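Local coordinates for protein extracellular ligand-binding receptor (Desulfitobacterium hafniense, PDB 4Q6B) that binds leucine and probably delivers it to an ABC transporter as the transporter's extracellular substrate-binding component, at residues A68-A73 with D95-V100; I75-G80 with A309-G314; L32-I37 with R46-V51; V293-E298 with H328-R333. All coordinates share one frame; numbering follows the deposited sequence. Where two conformers were deposited one is given.

Interaction 1 (A68-A73 with D95-V100); sequences AFADNA and DQAGLV. With EDO (1,2-ethanediol), chain F.
Ala70 and Ala97 meet where two neighbouring helices, 59-70 and 84-97, come to their C-terminal ends in the leucine-binding protein fold. Their methyl groups touch, with Ala70 CB 3.7 Å from Ala97 CB. The backbones are close here, with Ala70 CA 6.0 Å from Ala97 CA. Leu99 fills the second half of the contact. Its CG stands anti to the backbone N (chi1 -177°), which sends CD2 toward the last turn of helix 59-70. Leu99 CD2 lies 3.8 Å from Ala70 CA and 3.9 Å from Phe69 O. Phe69 sets out toward 95-100, but its ring leads away to strands 47-54 and 75-79. Gly98 closes helix 84-97 with a Schellman motif at positive phi, and the chain then turns into Leu99. The backbone O of Ala97 is a ligand of a calcium ion. Beside the contact, Asn72 ND2 donates to O2 of an ethanediol, probably from the crystallisation liquor, at 3.2 Å, with an N-H...O angle of 143°. The ethanediol O1 makes only a weak bond to Asn72 OD1. Across the segments the contact is purely van der Waals: small methyl groups let the helix ends come close, beside the calcium ligand Ala97 O.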
loop_
_atom_site.group_PDB
_atom_site.type_symbol
_atom_site.label_atom_id
_atom_site.label_comp_id
_atom_site.label_asym_id
_atom_site.label_seq_id
_atom_site.Cartn_x
_atom_site.Cartn_y
_atom_site.Cartn_z
ATOM N N ALA A 68 -18.518 -11.521 9.788
ATOM C CA ALA A 68 -19.512 -10.656 10.430
ATOM C C ALA A 68 -19.980 -9.542 9.502
ATOM O O ALA A 68 -21.196 -9.211 9.496
ATOM C CB ALA A 68 -18.975 -10.081 11.707
ATOM N N PHE A 69 -19.057 -8.923 8.783
ATOM C CA PHE A 69 -19.488 -7.924 7.773
ATOM C C PHE A 69 -20.322 -8.564 6.682
ATOM O O PHE A 69 -21.383 -8.050 6.283
ATOM C CB PHE A 69 -18.285 -7.216 7.138
ATOM C CG PHE A 69 -17.666 -6.165 8.007
ATOM C CD1 PHE A 69 -18.436 -5.442 8.900
ATOM C CD2 PHE A 69 -16.300 -5.920 7.942
ATOM C CE1 PHE A 69 -17.860 -4.391 9.672
ATOM C CE2 PHE A 69 -15.702 -4.889 8.711
ATOM C CZ PHE A 69 -16.490 -4.129 9.607
ATOM N N ALA A 70 -19.838 -9.680 6.133
ATOM C CA ALA A 70 -20.553 -10.360 5.049
ATOM C C ALA A 70 -21.961 -10.811 5.401
ATOM O O ALA A 70 -22.839 -10.859 4.534
ATOM C CB ALA A 70 -19.726 -11.571 4.526
ATOM N N ASP A 71 -22.203 -11.119 6.675
ATOM C CA ASP A 71 -23.522 -11.601 7.100
ATOM C C ASP A 71 -24.462 -10.465 7.532
ATOM O O ASP A 71 -25.608 -10.715 7.947
ATOM C CB ASP A 71 -23.344 -12.606 8.234
ATOM C CG ASP A 71 -24.567 -13.441 8.459
ATOM O OD1 ASP A 71 -25.008 -13.518 9.621
ATOM O OD2 ASP A 71 -25.100 -14.014 7.478
ATOM N N ASN A 72 -23.995 -9.227 7.399
ATOM C CA ASN A 72 -24.768 -8.059 7.816
ATOM C C ASN A 72 -25.321 -7.338 6.558
ATOM O O ASN A 72 -24.566 -6.707 5.835
ATOM C CB ASN A 72 -23.849 -7.163 8.663
ATOM C CG ASN A 72 -24.531 -5.912 9.180
ATOM O OD1 ASN A 72 -25.654 -5.583 8.773
ATOM N ND2 ASN A 72 -23.839 -5.184 10.066
ATOM N N ALA A 73 -26.641 -7.435 6.321
ATOM C CA ALA A 73 -27.262 -6.878 5.112
ATOM C C ALA A 73 -27.113 -5.335 5.050
ATOM O O ALA A 73 -27.285 -4.712 3.982
ATOM C CB ALA A 73 -28.778 -7.298 5.009
ATOM N N ASP A 95 -15.770 -12.177 -1.406
ATOM C CA ASP A 95 -16.116 -12.470 -2.797
ATOM C C ASP A 95 -17.309 -13.431 -2.896
ATOM O O ASP A 95 -18.232 -13.241 -3.714
ATOM C CB ASP A 95 -14.902 -13.031 -3.537
ATOM C CG ASP A 95 -15.107 -13.070 -5.049
ATOM O OD1 ASP A 95 -15.244 -12.014 -5.672
ATOM O OD2 ASP A 95 -15.131 -14.170 -5.604
ATOM N N GLN A 96 -17.290 -14.490 -2.085
ATOM C CA GLN A 96 -18.399 -15.434 -2.122
ATOM C C GLN A 96 -19.707 -14.782 -1.653
ATOM O O GLN A 96 -20.801 -15.207 -2.061
ATOM C CB GLN A 96 -18.093 -16.650 -1.231
ATOM C CG GLN A 96 -17.285 -17.704 -1.902
ATOM C CD GLN A 96 -18.196 -18.756 -2.529
ATOM O OE1 GLN A 96 -18.685 -19.675 -1.850
ATOM N NE2 GLN A 96 -18.450 -18.610 -3.828
ATOM N N ALA A 97 -19.614 -13.807 -0.749
ATOM C CA ALA A 97 -20.814 -13.034 -0.330
ATOM C C ALA A 97 -21.277 -11.931 -1.302
ATOM O O ALA A 97 -22.331 -11.297 -1.096
ATOM C CB ALA A 97 -20.602 -12.415 1.056
ATOM N N GLY A 98 -20.489 -11.656 -2.333
ATOM C CA GLY A 98 -20.839 -10.593 -3.267
ATOM C C GLY A 98 -20.777 -9.255 -2.561
ATOM O O GLY A 98 -21.676 -8.442 -2.728
ATOM N N LEU A 99 -19.752 -9.055 -1.726
ATOM C CA LEU A 99 -19.559 -7.772 -1.049
ATOM C C LEU A 99 -18.187 -7.223 -1.392
ATOM O O LEU A 99 -17.190 -7.934 -1.248
ATOM C CB LEU A 99 -19.661 -8.014 0.463
ATOM C CG LEU A 99 -19.554 -6.814 1.409
ATOM C CD1 LEU A 99 -20.710 -5.854 1.104
ATOM C CD2 LEU A 99 -19.647 -7.351 2.841
ATOM N N VAL A 100 -18.138 -5.968 -1.849
ATOM C CA VAL A 100 -16.855 -5.344 -2.171
ATOM C C VAL A 100 -15.923 -5.268 -0.980
ATOM O O VAL A 100 -16.312 -4.877 0.126
ATOM C CB VAL A 100 -17.052 -3.938 -2.766
ATOM C CG1 VAL A 100 -15.729 -3.083 -2.696
ATOM C CG2 VAL A 100 -17.526 -4.056 -4.198
HETATM C C1 EDO F . -25.026 -1.946 10.044
HETATM O O1 EDO F . -26.304 -2.590 10.147
HETATM C C2 EDO F . -24.548 -1.547 11.434
HETATM O O2 EDO F . -23.891 -2.655 12.056
#

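Interaction 2 (I75-G80 with A309-G314); sequences IQAVIG and ATLAQG
The flat group that Leu311 meets is the peptide carbonyl of Gln76; no aromatic ring takes part. Leu311 CD2 sits 3.8 Å from Gln76 O. It lies beyond the oxygen and clearly tilted out of the peptide plane, so it is neither squarely over the face nor at the edge. The same methyl carbon also touches the strand side chain next door, with Leu311 CD2 3.8 Å from Ala77 CB. One leucine branch thus makes the whole cross-segment contact. Its CG is trans to the backbone N (chi1 -172°), and this carries CD2 from helix 311-317 onto the strand. Ala77 points its methyl group back at it. The backbones stay well apart, with 8.1 Å between Ala77 CA and Leu311 CA, and the leucine spans that gap. All three touching residues are buried, and the contact is apolar packing. Strand 75-79 is the middle strand of the five-stranded parallel sheet, between strands 10-17 and 101-103. Ile75 and Val78 turn to Phe69 of helix 59-70 on one face. On the other face Ala77 meets helix 311-317, while Ile79 packs on helix 284-301. Leu311 itself also rests on Ala299 of helix 284-301.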
loop_
_atom_site.group_PDB
_atom_site.type_symbol
_atom_site.label_atom_id
_atom_site.label_comp_id
_atom_site.label_asym_id
_atom_site.label_seq_id
_atom_site.Cartn_x
_atom_site.Cartn_y
_atom_site.Cartn_z
ATOM N N ILE A 75 -24.256 -3.681 5.542
ATOM C CA ILE A 75 -22.932 -3.274 5.089
ATOM C C ILE A 75 -22.889 -3.216 3.548
ATOM O O ILE A 75 -23.134 -4.252 2.893
ATOM C CB ILE A 75 -21.880 -4.271 5.624
ATOM C CG1 ILE A 75 -21.908 -4.300 7.174
ATOM C CG2 ILE A 75 -20.488 -3.933 5.147
ATOM C CD1 ILE A 75 -21.339 -3.013 7.823
ATOM N N GLN A 76 -22.580 -2.024 2.997
ATOM C CA GLN A 76 -22.672 -1.812 1.536
ATOM C C GLN A 76 -21.392 -2.195 0.837
ATOM O O GLN A 76 -21.413 -2.523 -0.359
ATOM C CB GLN A 76 -22.978 -0.339 1.210
ATOM C CG GLN A 76 -24.266 0.212 1.898
ATOM C CD GLN A 76 -25.602 -0.366 1.394
ATOM O OE1 GLN A 76 -25.666 -1.021 0.343
ATOM N NE2 GLN A 76 -26.683 -0.106 2.141
ATOM N N ALA A 77 -20.295 -2.141 1.581
ATOM C CA ALA A 77 -18.932 -2.411 1.095
ATOM C C ALA A 77 -18.017 -2.440 2.321
ATOM O O ALA A 77 -18.389 -1.976 3.412
ATOM C CB ALA A 77 -18.468 -1.320 0.121
ATOM N N VAL A 78 -16.819 -2.998 2.145
ATOM C CA VAL A 78 -15.779 -3.017 3.181
ATOM C C VAL A 78 -14.457 -2.455 2.678
ATOM O O VAL A 78 -13.999 -2.773 1.565
ATOM C CB VAL A 78 -15.569 -4.487 3.699
ATOM C CG1 VAL A 78 -14.382 -4.624 4.727
ATOM C CG2 VAL A 78 -16.861 -4.965 4.289
ATOM N N ILE A 79 -13.839 -1.628 3.532
ATOM C CA ILE A 79 -12.488 -1.083 3.317
ATOM C C ILE A 79 -11.573 -1.899 4.218
ATOM O O ILE A 79 -11.791 -1.967 5.423
ATOM C CB ILE A 79 -12.391 0.414 3.722
ATOM C CG1 ILE A 79 -13.213 1.225 2.719
ATOM C CG2 ILE A 79 -10.938 0.910 3.580
ATOM C CD1 ILE A 79 -13.340 2.680 3.090
ATOM N N GLY A 80 -10.592 -2.563 3.623
ATOM C CA GLY A 80 -9.634 -3.356 4.381
ATOM C C GLY A 80 -9.140 -4.506 3.496
ATOM O O GLY A 80 -9.463 -4.505 2.316
ATOM N N ALA A 309 -24.009 -6.778 -4.382
ATOM C CA ALA A 309 -23.186 -7.519 -5.339
ATOM C C ALA A 309 -23.084 -6.789 -6.674
ATOM O O ALA A 309 -22.319 -7.202 -7.552
ATOM C CB ALA A 309 -23.721 -8.951 -5.548
ATOM N N THR A 310 -23.883 -5.730 -6.864
ATOM C CA THR A 310 -23.776 -4.902 -8.086
ATOM C C THR A 310 -22.728 -3.785 -7.977
ATOM O O THR A 310 -22.472 -3.111 -8.955
ATOM C CB THR A 310 -25.128 -4.237 -8.429
ATOM O OG1 THR A 310 -25.456 -3.283 -7.402
ATOM C CG2 THR A 310 -26.233 -5.291 -8.481
ATOM N N LEU A 311 -22.106 -3.604 -6.827
ATOM C CA LEU A 311 -21.229 -2.451 -6.638
ATOM C C LEU A 311 -19.872 -2.620 -7.349
ATOM O O LEU A 311 -19.365 -1.653 -7.926
ATOM C CB LEU A 311 -21.012 -2.171 -5.158
ATOM C CG LEU A 311 -20.265 -0.864 -4.908
ATOM C CD1 LEU A 311 -21.126 0.358 -5.361
ATOM C CD2 LEU A 311 -19.897 -0.825 -3.410
ATOM N N ALA A 312 -19.342 -3.852 -7.369
ATOM C CA ALA A 312 -18.036 -4.118 -8.013
ATOM C C ALA A 312 -18.009 -3.659 -9.466
ATOM O O ALA A 312 -17.050 -3.000 -9.897
ATOM C CB ALA A 312 -17.696 -5.624 -7.932
ATOM N N GLN A 313 -19.040 -3.997 -10.228
ATOM C CA GLN A 313 -19.114 -3.536 -11.607
ATOM C C GLN A 313 -19.200 -2.019 -11.654
ATOM O O GLN A 313 -18.663 -1.405 -12.547
ATOM C CB GLN A 313 -20.235 -4.212 -12.411
ATOM C CG GLN A 313 -20.149 -4.013 -13.926
ATOM C CD GLN A 313 -18.827 -4.475 -14.536
ATOM O OE1 GLN A 313 -18.401 -5.597 -14.337
ATOM N NE2 GLN A 313 -18.175 -3.593 -15.270
ATOM N N GLY A 314 -19.887 -1.420 -10.689
ATOM C CA GLY A 314 -19.967 0.030 -10.658
ATOM C C GLY A 314 -18.604 0.662 -10.425
ATOM O O GLY A 314 -18.312 1.710 -10.997
#

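Interaction 3 (L32-I37 with R46-V51); sequences LAVQEI and RKLSLV
Helix 32-37 and strand 47-51 run nearly antiparallel, at 165° between their directions, with their axes 8.3 Å apart. The backbones come closest at Val34 and Leu48, whose CA atoms are 6.5 Å apart. Val34 is the central side chain and uses its two methyl groups differently. Val34 CG1 reaches the strand backbone and lies 3.5 Å from Leu48 O. Val34 CG2 is turned to the strand's next inward-facing side chain and lies 3.7 Å from Leu50 CG. Leu50 holds both its CD1 and CD2 methyl groups near this same CG2, so the valine methyl nests against the leucine branch point. The two side chains pass alongside each other in opposite directions. Val34 turns CG1 away from its own N (chi1 171°), and this points one methyl at the carbonyl while the other faces Leu50. Three residues on, Ile37 meets Leu48. The branch methyl Ile37 CG2 lies 3.8 Å from Leu48 CD2, the two side chains being oblique to each other. The far end of Ile37 leads off to Ile294 and Ala297 of helix 284-301. Leu48 is buried and also touches Ile13 of strand 10-17. Near the helix end, Asn38 OD1 accepts a bond from Leu48 N, which ties the strand start to the helix. The arrangement is the closing half of the beta-alpha-beta crossover formed by strand 10-17, helix 26-39 and strand 47-54. The helix lies over the sheet, and strand 47-54 is one of the sheet's two outermost strands within the chain.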
loop_
_atom_site.group_PDB
_atom_site.type_symbol
_atom_site.label_atom_id
_atom_site.label_comp_id
_atom_site.label_asym_id
_atom_site.label_seq_id
_atom_site.Cartn_x
_atom_site.Cartn_y
_atom_site.Cartn_z
ATOM N N LEU A 32 -12.303 12.262 7.771
ATOM C CA LEU A 32 -12.342 13.442 6.904
ATOM C C LEU A 32 -13.165 13.188 5.627
ATOM O O LEU A 32 -13.886 14.071 5.181
ATOM C CB LEU A 32 -10.915 13.880 6.547
ATOM C CG LEU A 32 -10.783 15.280 5.953
ATOM C CD1 LEU A 32 -11.069 16.431 6.942
ATOM C CD2 LEU A 32 -9.396 15.499 5.344
ATOM N N ALA A 33 -13.046 12.009 5.026
ATOM C CA ALA A 33 -13.824 11.720 3.791
ATOM C C ALA A 33 -15.313 11.582 4.045
ATOM O O ALA A 33 -16.128 12.057 3.268
ATOM C CB ALA A 33 -13.293 10.475 3.142
ATOM N N VAL A 34 -15.648 10.884 5.122
ATOM C CA VAL A 34 -17.039 10.727 5.477
ATOM C C VAL A 34 -17.667 12.097 5.738
ATOM O O VAL A 34 -18.821 12.368 5.328
ATOM C CB VAL A 34 -17.147 9.855 6.722
ATOM C CG1 VAL A 34 -18.588 9.865 7.219
ATOM C CG2 VAL A 34 -16.717 8.436 6.376
ATOM N N GLN A 35 -16.925 12.988 6.404
ATOM C CA GLN A 35 -17.438 14.333 6.719
ATOM C C GLN A 35 -17.675 15.103 5.425
ATOM O O GLN A 35 -18.677 15.820 5.264
ATOM C CB GLN A 35 -16.436 15.171 7.549
ATOM C CG GLN A 35 -16.036 14.656 8.932
ATOM C CD GLN A 35 -17.102 14.830 10.012
ATOM O OE1 GLN A 35 -16.893 14.418 11.165
ATOM N NE2 GLN A 35 -18.243 15.440 9.655
ATOM N N GLU A 36 -16.765 14.913 4.475
ATOM C CA GLU A 36 -16.892 15.598 3.183
ATOM C C GLU A 36 -18.129 15.076 2.430
ATOM O O GLU A 36 -18.883 15.859 1.872
ATOM C CB GLU A 36 -15.602 15.387 2.355
ATOM C CG GLU A 36 -15.662 15.940 0.932
ATOM C CD GLU A 36 -15.873 17.451 0.866
ATOM O OE1 GLU A 36 -16.473 17.916 -0.130
ATOM O OE2 GLU A 36 -15.441 18.177 1.794
ATOM N N ILE A 37 -18.340 13.763 2.464
ATOM C CA ILE A 37 -19.457 13.130 1.735
ATOM C C ILE A 37 -20.778 13.624 2.328
ATOM O O ILE A 37 -21.686 14.060 1.610
ATOM C CB ILE A 37 -19.386 11.614 1.820
ATOM C CG1 ILE A 37 -18.205 11.066 0.981
ATOM C CG2 ILE A 37 -20.729 10.971 1.393
ATOM C CD1 ILE A 37 -18.278 11.486 -0.476
ATOM N N ARG A 46 -28.850 9.848 1.994
ATOM C CA ARG A 46 -28.676 9.200 3.298
ATOM C C ARG A 46 -27.322 9.539 3.937
ATOM O O ARG A 46 -26.296 9.609 3.247
ATOM C CB ARG A 46 -28.773 7.670 3.153
ATOM C CG ARG A 46 -30.169 7.200 2.964
ATOM C CD ARG A 46 -30.313 6.255 1.800
ATOM N NE ARG A 46 -30.492 4.885 2.273
ATOM C CZ ARG A 46 -31.321 4.002 1.723
ATOM N NH1 ARG A 46 -32.070 4.340 0.672
ATOM N NH2 ARG A 46 -31.402 2.780 2.226
ATOM N N LYS A 47 -27.315 9.744 5.254
ATOM C CA LYS A 47 -26.028 9.904 5.973
ATOM C C LYS A 47 -25.138 8.672 5.876
ATOM O O LYS A 47 -25.598 7.538 6.110
ATOM C CB LYS A 47 -26.309 10.215 7.450
ATOM C CG LYS A 47 -25.038 10.519 8.242
ATOM C CD LYS A 47 -25.339 10.539 9.715
ATOM C CE LYS A 47 -24.164 11.052 10.520
ATOM N NZ LYS A 47 -24.446 10.880 11.978
ATOM N N LEU A 48 -23.853 8.897 5.566
ATOM C CA LEU A 48 -22.840 7.847 5.494
ATOM C C LEU A 48 -22.190 7.647 6.871
ATOM O O LEU A 48 -21.842 8.626 7.527
ATOM C CB LEU A 48 -21.764 8.238 4.474
ATOM C CG LEU A 48 -20.591 7.258 4.334
ATOM C CD1 LEU A 48 -21.049 5.830 3.977
ATOM C CD2 LEU A 48 -19.677 7.831 3.248
ATOM N N SER A 49 -22.096 6.398 7.320
ATOM C CA SER A 49 -21.422 6.085 8.582
ATOM C C SER A 49 -20.487 4.906 8.446
ATOM O O SER A 49 -20.663 4.014 7.598
ATOM C CB SER A 49 -22.432 5.792 9.692
ATOM O OG SER A 49 -23.185 6.970 9.928
ATOM N N LEU A 50 -19.471 4.861 9.291
ATOM C CA LEU A 50 -18.569 3.734 9.207
ATOM C C LEU A 50 -18.846 2.765 10.324
ATOM O O LEU A 50 -19.284 3.151 11.422
ATOM C CB LEU A 50 -17.101 4.186 9.303
ATOM C CG LEU A 50 -16.649 5.231 8.311
ATOM C CD1 LEU A 50 -15.147 5.576 8.557
ATOM C CD2 LEU A 50 -16.830 4.687 6.902
ATOM N N VAL A 51 -18.633 1.488 10.045
ATOM C CA VAL A 51 -18.645 0.452 11.103
ATOM C C VAL A 51 -17.225 -0.065 11.208
ATOM O O VAL A 51 -16.787 -0.826 10.370
ATOM C CB VAL A 51 -19.608 -0.718 10.782
ATOM C CG1 VAL A 51 -19.593 -1.813 11.896
ATOM C CG2 VAL A 51 -21.059 -0.206 10.589
#

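Interaction 4 (V293-E298 with H328-R333); sequences VILLAE and HRFDGR
The CH-pi contact comes first: Leu295 CD1 stands over one face of the His328 ring. Leu295 CD1 is 4.2 Å from the centroid of the His328 ring and 4° off the ring normal, so it sits near the ring axis. Apolar packing follows from the other branch. Leu295 CD2 lies 4.1 Å from Phe330 CE2 and approaches that ring obliquely. One leucine thus serves both rings with its two methyl groups. Leu295 is modelled in two conformers, however, so both contacts are certain only for one of them. The polar contacts lie to the side. His328 ND1 bonds to Asp336 and NE2 to Asp291. Two carboxylates therefore fix the rotation of the ring, and they would probably favour its charged form. Phe330 is also held edge-to-face against Phe120. Within the loop, Arg333 N donates to Asp331 OD1 at 3.0 Å, an Asx turn. The donor approaches from above the carboxylate plane. The contact packs helix 284-301 against the end of strand 326-328, which pairs with strand 321-323, and the loop that follows it. In this periplasmic-binding-protein fold, that loop leads the chain on to strand 341-347 of the other sheet.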
loop_
_atom_site.group_PDB
_atom_site.type_symbol
_atom_site.label_atom_id
_atom_site.label_comp_id
_atom_site.label_asym_id
_atom_site.label_seq_id
_atom_site.Cartn_x
_atom_site.Cartn_y
_atom_site.Cartn_z
ATOM N N VAL A 293 -12.905 5.896 0.629
ATOM C CA VAL A 293 -14.237 6.339 1.026
ATOM C C VAL A 293 -14.851 7.165 -0.096
ATOM O O VAL A 293 -16.015 6.953 -0.456
ATOM C CB VAL A 293 -14.213 7.167 2.347
ATOM C CG1 VAL A 293 -15.576 7.884 2.585
ATOM C CG2 VAL A 293 -13.867 6.295 3.533
ATOM N N ILE A 294 -14.066 8.059 -0.699
ATOM C CA ILE A 294 -14.645 8.935 -1.711
ATOM C C ILE A 294 -15.041 8.097 -2.943
ATOM O O ILE A 294 -16.120 8.319 -3.550
ATOM C CB ILE A 294 -13.703 10.076 -2.125
ATOM C CG1 ILE A 294 -13.377 11.013 -0.945
ATOM C CG2 ILE A 294 -14.357 10.921 -3.245
ATOM C CD1 ILE A 294 -14.560 11.632 -0.280
ATOM N N LEU A 295 -14.160 7.159 -3.317
ATOM C CA LEU A 295 -14.378 6.266 -4.462
ATOM C C LEU A 295 -15.649 5.441 -4.234
ATOM O O LEU A 295 -16.547 5.403 -5.078
ATOM C CB LEU A 295 -13.189 5.297 -4.624
ATOM C CG LEU A 295 -11.909 5.606 -5.421
ATOM C CD1 LEU A 295 -10.626 4.973 -4.831
ATOM C CD2 LEU A 295 -12.099 5.152 -6.864
ATOM N N LEU A 296 -15.744 4.815 -3.065
ATOM C CA LEU A 296 -16.913 3.953 -2.792
ATOM C C LEU A 296 -18.204 4.774 -2.757
ATOM O O LEU A 296 -19.282 4.341 -3.224
ATOM C CB LEU A 296 -16.771 3.189 -1.487
ATOM C CG LEU A 296 -15.702 2.122 -1.504
ATOM C CD1 LEU A 296 -15.453 1.621 -0.065
ATOM C CD2 LEU A 296 -16.146 0.955 -2.384
ATOM N N ALA A 297 -18.129 5.982 -2.227
ATOM C CA ALA A 297 -19.352 6.788 -2.158
ATOM C C ALA A 297 -19.810 7.178 -3.549
ATOM O O ALA A 297 -21.017 7.163 -3.839
ATOM C CB ALA A 297 -19.145 8.036 -1.240
ATOM N N GLU A 298 -18.854 7.497 -4.425
ATOM C CA GLU A 298 -19.212 7.855 -5.797
ATOM C C GLU A 298 -19.862 6.645 -6.466
ATOM O O GLU A 298 -20.913 6.795 -7.090
ATOM C CB GLU A 298 -17.969 8.336 -6.563
ATOM C CG GLU A 298 -18.261 8.964 -7.892
ATOM C CD GLU A 298 -17.233 10.021 -8.248
ATOM O OE1 GLU A 298 -16.849 10.821 -7.354
ATOM O OE2 GLU A 298 -16.794 10.049 -9.417
ATOM N N HIS A 328 -6.832 7.007 -10.358
ATOM C CA HIS A 328 -7.160 5.616 -10.035
ATOM C C HIS A 328 -7.855 4.974 -11.224
ATOM O O HIS A 328 -8.590 5.634 -11.931
ATOM C CB HIS A 328 -8.124 5.570 -8.841
ATOM C CG HIS A 328 -7.497 5.956 -7.523
ATOM N ND1 HIS A 328 -6.812 5.057 -6.721
ATOM C CD2 HIS A 328 -7.474 7.137 -6.856
ATOM C CE1 HIS A 328 -6.395 5.672 -5.624
ATOM N NE2 HIS A 328 -6.783 6.934 -5.685
ATOM N N ARG A 329 -7.643 3.681 -11.437
ATOM C CA ARG A 329 -8.460 2.969 -12.416
ATOM C C ARG A 329 -8.381 1.486 -12.126
ATOM O O ARG A 329 -7.287 0.938 -12.031
ATOM C CB ARG A 329 -7.965 3.243 -13.824
ATOM C CG ARG A 329 -8.829 2.573 -14.855
ATOM C CD ARG A 329 -8.309 2.865 -16.239
ATOM N NE ARG A 329 -9.368 2.451 -17.179
ATOM C CZ ARG A 329 -9.459 2.871 -18.442
ATOM N NH1 ARG A 329 -10.455 2.433 -19.222
ATOM N NH2 ARG A 329 -8.567 3.735 -18.925
ATOM N N PHE A 330 -9.529 0.847 -11.974
ATOM C CA PHE A 330 -9.546 -0.590 -11.633
ATOM C C PHE A 330 -9.607 -1.424 -12.881
ATOM O O PHE A 330 -10.352 -1.102 -13.812
ATOM C CB PHE A 330 -10.742 -0.922 -10.765
ATOM C CG PHE A 330 -10.715 -0.257 -9.468
ATOM C CD1 PHE A 330 -9.684 -0.507 -8.584
ATOM C CD2 PHE A 330 -11.750 0.580 -9.093
ATOM C CE1 PHE A 330 -9.659 0.101 -7.362
ATOM C CE2 PHE A 330 -11.732 1.166 -7.838
ATOM C CZ PHE A 330 -10.670 0.912 -6.983
ATOM N N ASP A 331 -8.809 -2.491 -12.931
ATOM C CA ASP A 331 -8.908 -3.418 -14.046
ATOM C C ASP A 331 -9.855 -4.593 -13.741
ATOM O O ASP A 331 -10.541 -4.601 -12.699
ATOM C CB ASP A 331 -7.525 -3.866 -14.573
ATOM C CG ASP A 331 -6.778 -4.830 -13.631
ATOM O OD1 ASP A 331 -7.344 -5.300 -12.632
ATOM O OD2 ASP A 331 -5.602 -5.144 -13.921
ATOM N N GLY A 332 -9.902 -5.562 -14.656
ATOM C CA GLY A 332 -10.839 -6.664 -14.556
ATOM C C GLY A 332 -10.557 -7.574 -13.363
ATOM O O GLY A 332 -11.428 -8.357 -12.939
ATOM N N ARG A 333 -9.350 -7.475 -12.826
ATOM C CA ARG A 333 -8.967 -8.330 -11.710
ATOM C C ARG A 333 -9.015 -7.595 -10.394
ATOM O O ARG A 333 -8.838 -8.202 -9.340
ATOM C CB ARG A 333 -7.580 -8.908 -11.960
ATOM C CG ARG A 333 -7.466 -9.475 -13.356
ATOM C CD ARG A 333 -6.187 -10.251 -13.496
ATOM N NE ARG A 333 -5.192 -9.706 -12.583
ATOM C CZ ARG A 333 -4.263 -10.437 -11.977
ATOM N NH1 ARG A 333 -4.196 -11.746 -12.198
ATOM N NH2 ARG A 333 -3.411 -9.857 -11.147
#

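Overall arrangement
All four contacts belong to the lobe built round the five-stranded parallel sheet. Along the chain, interaction 3 closes before the others open. The segments of interactions 1 and 2 then alternate, as do those of 2 and 4. Interaction 2 is central: its centre is about 9 Å from that of interaction 1 and about 10 Å from that of interaction 4. The centres of interactions 1 and 3 are about 20 Å apart. Helices 59-70 and 84-97 cover one face of the sheet; helices 26-39, 284-301 and 311-317 cover the other. Val293 and Leu296 meet Ile79, and Val293 also meets Ala33. Late helices thus pack on early strands and complete the lobe that supplies Arg82-Ser84 and Ala105-Thr107 to the leucine pocket.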